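Side-chain contacts in variant surface glycoprotein MITat 1.13 (Trypanosoma brucei, PDB 6Z8H), which probably forms the dense protein coat on the surface of the parasite, whose switching between antigenically distinct variants lets the trypanosome evade the host immune response: residues A[295-300]-A[311-316]; A[348-351]-A[356-359]. All coordinates share one frame; numbering follows the deposited sequence.

Contact 1: residues A[295-300]-A[311-316]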
# COMPACT_ATOMS: atom_id res chain seq x y z
N LYS A 295 20.69 -29.07 10.09
CA LYS A 295 19.69 -30.13 10.03
C LYS A 295 19.81 -30.92 8.73
O LYS A 295 19.57 -32.13 8.72
CB LYS A 295 18.28 -29.53 10.18
CG LYS A 295 18.06 -28.87 11.51
CD LYS A 295 16.75 -28.07 11.53
CE LYS A 295 16.54 -27.34 12.86
NZ LYS A 295 15.48 -26.26 12.76
N PHE A 296 20.24 -30.27 7.65
CA PHE A 296 20.45 -30.98 6.39
C PHE A 296 21.64 -31.92 6.51
O PHE A 296 21.56 -33.11 6.18
CB PHE A 296 20.69 -29.95 5.27
CG PHE A 296 21.24 -30.54 4.02
CD1 PHE A 296 20.41 -31.20 3.13
CD2 PHE A 296 22.59 -30.41 3.71
CE1 PHE A 296 20.92 -31.73 1.96
CE2 PHE A 296 23.11 -30.96 2.55
CZ PHE A 296 22.29 -31.61 1.68
N LYS A 297 22.77 -31.41 6.99
CA LYS A 297 23.93 -32.27 7.13
C LYS A 297 23.64 -33.43 8.07
O LYS A 297 24.07 -34.56 7.83
CB LYS A 297 25.11 -31.46 7.62
CG LYS A 297 25.46 -30.28 6.73
CD LYS A 297 26.55 -29.44 7.35
CE LYS A 297 26.50 -28.00 6.90
NZ LYS A 297 27.29 -27.13 7.81
N LEU A 298 22.95 -33.16 9.18
CA LEU A 298 22.62 -34.24 10.11
C LEU A 298 21.71 -35.29 9.49
O LEU A 298 21.90 -36.49 9.71
CB LEU A 298 22.02 -33.69 11.39
CG LEU A 298 21.54 -34.70 12.42
CD1 LEU A 298 22.72 -35.56 12.86
CD2 LEU A 298 20.92 -33.96 13.59
N MET A 299 20.64 -34.89 8.81
CA MET A 299 19.75 -35.85 8.17
C MET A 299 20.42 -36.57 6.99
O MET A 299 20.02 -37.70 6.69
CB MET A 299 18.41 -35.19 7.83
CG MET A 299 17.33 -36.13 7.35
SD MET A 299 16.98 -37.52 8.44
CE MET A 299 16.20 -36.75 9.85
N VAL A 300 21.43 -35.98 6.35
CA VAL A 300 22.23 -36.78 5.42
C VAL A 300 22.85 -37.97 6.14
O VAL A 300 22.82 -39.11 5.64
CB VAL A 300 23.31 -35.91 4.74
CG1 VAL A 300 24.29 -36.81 4.03
CG2 VAL A 300 22.66 -34.94 3.77
N GLU A 311 22.95 -37.54 16.13
CA GLU A 311 22.41 -36.22 16.43
C GLU A 311 23.43 -35.09 16.30
O GLU A 311 23.09 -33.94 16.60
CB GLU A 311 21.81 -36.19 17.84
CG GLU A 311 20.62 -37.12 17.99
CD GLU A 311 19.39 -36.63 17.21
OE1 GLU A 311 19.18 -35.40 17.07
OE2 GLU A 311 18.62 -37.47 16.71
N LYS A 312 24.65 -35.38 15.87
CA LYS A 312 25.68 -34.37 15.69
C LYS A 312 26.34 -34.53 14.32
O LYS A 312 26.49 -35.63 13.81
CB LYS A 312 26.77 -34.48 16.77
CG LYS A 312 26.26 -34.30 18.19
CD LYS A 312 27.37 -34.43 19.20
CE LYS A 312 26.87 -34.17 20.61
NZ LYS A 312 27.89 -34.61 21.62
N GLU A 313 26.72 -33.40 13.73
CA GLU A 313 27.34 -33.46 12.41
C GLU A 313 28.65 -34.22 12.42
O GLU A 313 29.05 -34.72 11.38
CB GLU A 313 27.58 -32.04 11.89
CG GLU A 313 28.15 -32.00 10.49
CD GLU A 313 28.33 -30.58 9.97
OE1 GLU A 313 27.56 -29.67 10.37
OE2 GLU A 313 29.24 -30.37 9.14
N SER A 314 29.31 -34.30 13.57
CA SER A 314 30.56 -35.04 13.69
C SER A 314 30.36 -36.55 13.76
O SER A 314 31.35 -37.28 13.85
CB SER A 314 31.32 -34.56 14.93
OG SER A 314 30.50 -34.59 16.09
N ASP A 315 29.12 -37.04 13.69
CA ASP A 315 28.85 -38.46 13.88
C ASP A 315 29.19 -39.32 12.67
O ASP A 315 29.13 -40.55 12.78
CB ASP A 315 27.38 -38.68 14.27
CG ASP A 315 27.11 -38.33 15.71
OD1 ASP A 315 28.11 -38.28 16.49
OD2 ASP A 315 25.93 -38.14 16.08
N ALA A 316 29.52 -38.72 11.53
CA ALA A 316 30.07 -39.44 10.39
C ALA A 316 31.25 -38.64 9.85
O ALA A 316 31.29 -37.42 10.01
CB ALA A 316 29.05 -39.65 9.27

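Contact 2: residues A[348-351]-A[356-359]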
# COMPACT_ATOMS: atom_id res chain seq x y z
N ARG A 348 4.56 -40.25 -7.91
CA ARG A 348 3.15 -40.57 -8.11
C ARG A 348 2.43 -40.61 -6.77
O ARG A 348 2.96 -41.09 -5.77
CB ARG A 348 3.02 -41.91 -8.85
CG ARG A 348 3.67 -41.90 -10.23
CD ARG A 348 3.32 -43.14 -11.05
NE ARG A 348 1.91 -43.15 -11.42
CZ ARG A 348 1.39 -42.47 -12.44
NH1 ARG A 348 2.16 -41.71 -13.22
NH2 ARG A 348 0.08 -42.54 -12.69
N ILE A 349 1.23 -40.05 -6.76
CA ILE A 349 0.43 -39.87 -5.54
C ILE A 349 -1.02 -40.19 -5.87
O ILE A 349 -1.42 -40.19 -7.04
CB ILE A 349 0.52 -38.44 -4.99
CG1 ILE A 349 0.11 -37.41 -6.05
CG2 ILE A 349 1.95 -38.15 -4.50
CD1 ILE A 349 -0.06 -35.99 -5.51
N PRO A 350 -1.82 -40.49 -4.85
CA PRO A 350 -3.25 -40.79 -5.09
C PRO A 350 -4.01 -39.57 -5.59
O PRO A 350 -3.73 -38.43 -5.19
CB PRO A 350 -3.77 -41.23 -3.72
CG PRO A 350 -2.59 -41.48 -2.90
CD PRO A 350 -1.44 -40.67 -3.44
N LYS A 351 -5.02 -39.83 -6.42
CA LYS A 351 -5.92 -38.82 -6.98
C LYS A 351 -7.37 -39.29 -6.84
O LYS A 351 -7.68 -40.44 -7.19
CB LYS A 351 -5.61 -38.61 -8.46
CG LYS A 351 -6.50 -37.59 -9.16
CD LYS A 351 -6.17 -37.44 -10.64
CE LYS A 351 -6.82 -38.52 -11.50
NZ LYS A 351 -6.76 -38.16 -12.95
N GLY A 356 -13.21 -44.65 -8.76
CA GLY A 356 -12.16 -45.34 -8.02
C GLY A 356 -10.89 -44.52 -8.01
O GLY A 356 -10.58 -43.83 -8.99
N GLU A 357 -10.17 -44.57 -6.91
CA GLU A 357 -8.99 -43.73 -6.77
C GLU A 357 -8.00 -44.04 -7.88
O GLU A 357 -7.78 -45.20 -8.24
CB GLU A 357 -8.37 -43.97 -5.40
CG GLU A 357 -7.02 -43.31 -5.18
CD GLU A 357 -6.46 -43.60 -3.79
OE1 GLU A 357 -6.81 -42.89 -2.82
OE2 GLU A 357 -5.66 -44.56 -3.68
N LYS A 358 -7.41 -42.99 -8.43
CA LYS A 358 -6.40 -43.08 -9.47
C LYS A 358 -5.07 -42.54 -8.93
O LYS A 358 -4.94 -42.19 -7.76
CB LYS A 358 -6.88 -42.36 -10.74
CG LYS A 358 -8.18 -42.97 -11.31
CD LYS A 358 -8.47 -42.53 -12.75
CE LYS A 358 -9.66 -43.31 -13.32
NZ LYS A 358 -10.06 -42.89 -14.70
N THR A 359 -4.07 -42.50 -9.79
CA THR A 359 -2.78 -41.95 -9.42
C THR A 359 -2.27 -41.03 -10.52
O THR A 359 -2.61 -41.19 -11.69
CB THR A 359 -1.72 -43.03 -9.14
OG1 THR A 359 -1.48 -43.77 -10.34
CG2 THR A 359 -2.18 -43.97 -8.02

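Contact 1: residues A[295-300]-A[311-316]
With CG anti to the backbone N (chi1 176°), the side chain of L298 carries both its methyl groups to the backbone of the loop at E311, while an extended E313 chain, its CG likewise anti to N (chi1 -177°), brings a carboxylate over to K297. L298 CD1 lies 3.5 Å from E311 C and also packs on the following peptide nitrogen, that of K312; L298 CD2 rests 3.7 Å from E311 O. The E313 carboxylate meets the aliphatic part of the lysine as much as its charge: E313 OE1 is 3.2 Å from K297 CD, but 3.6 Å from K297 NZ, a long salt bridge. The two side chains pass each other at a slant. Helix 294-304 receives the loop that leads from its own C-terminal end toward helix 318-329, and other faces of the helix, through F296 and M299, pack on P86 of the long helix 78-129. The loop is braced from within by D315, whose OD2 accepts from two successive backbone amides, E311 N and K312 N, each at 3.0 Å; the first arrives nearly along the C-O axis, the second from above the carboxylate plane. E311 itself turns its carboxylate to other partners, K302 of helix 294-304 and R377 of the second subunit, and L298 also packs on that arginine, which places this end of the contact at the dimer interface.

Contact 2: residues A[348-351]-A[356-359]
This is the paired part of an antiparallel beta hairpin, strands 348-351 and 358-361, which forms a two-stranded sheet of its own at the surface and follows helix 336-345 and precedes helix 368-383 in the chain. K351 and K358 make the hydrogen-bonded pair: K351 N donates to K358 O at 2.7 Å, and K358 N returns a bond to K351 O at 2.8 Å. P350 and T359 form the adjoining non-hydrogen-bonded pair. Here T359 CA approaches I349 O in a CA-H...O contact of 3.3 Å, and P350 CA makes a similar one to K358 O. A side-chain hydrogen bond joins R348 to T359: a bend at chi3 (68°) turns the guanidinium back toward the threonine, and R348 NH2 donates to T359 OG1 at 3.1 Å, the hydroxyl at the guanidinium edge and near its plane; the two side chains cross at about a right angle. Diagonally across the lysine pair, P350 CB packs 3.6 Å from E357 CD, and the E357 carboxylate continues to a salt bridge with R377 of helix 368-383. I349 turns from the partner strand to W371 and A374 of that helix. K351 and K358 run side by side on one face, K351 CE 3.9 Å from K358 CB, yet K351 NZ and K358 NZ stay 6.0 Å apart; the like charges probably repel mildly, and the weak, long ion pair of K358 with D353 may offset part of this.

Both contacts are surface contacts, far from the chain's centre and on the same side of it; their centres lie about 35 Å apart and they share no helix or strand. Contact 1 ties a loop to the helix it follows by methyl packing and one long salt bridge, whereas contact 2 joins two strands through backbone hydrogen bonds and an arginine-threonine bond. Only the second has a buried residue among those that touch, I349, set against helices 34-75 and 368-383. Across the dimer, contact 1 of one subunit meets contact 2 of the other: R377 takes both E357 of its own chain and E311 of the other subunit, and E357 packs on that same E311.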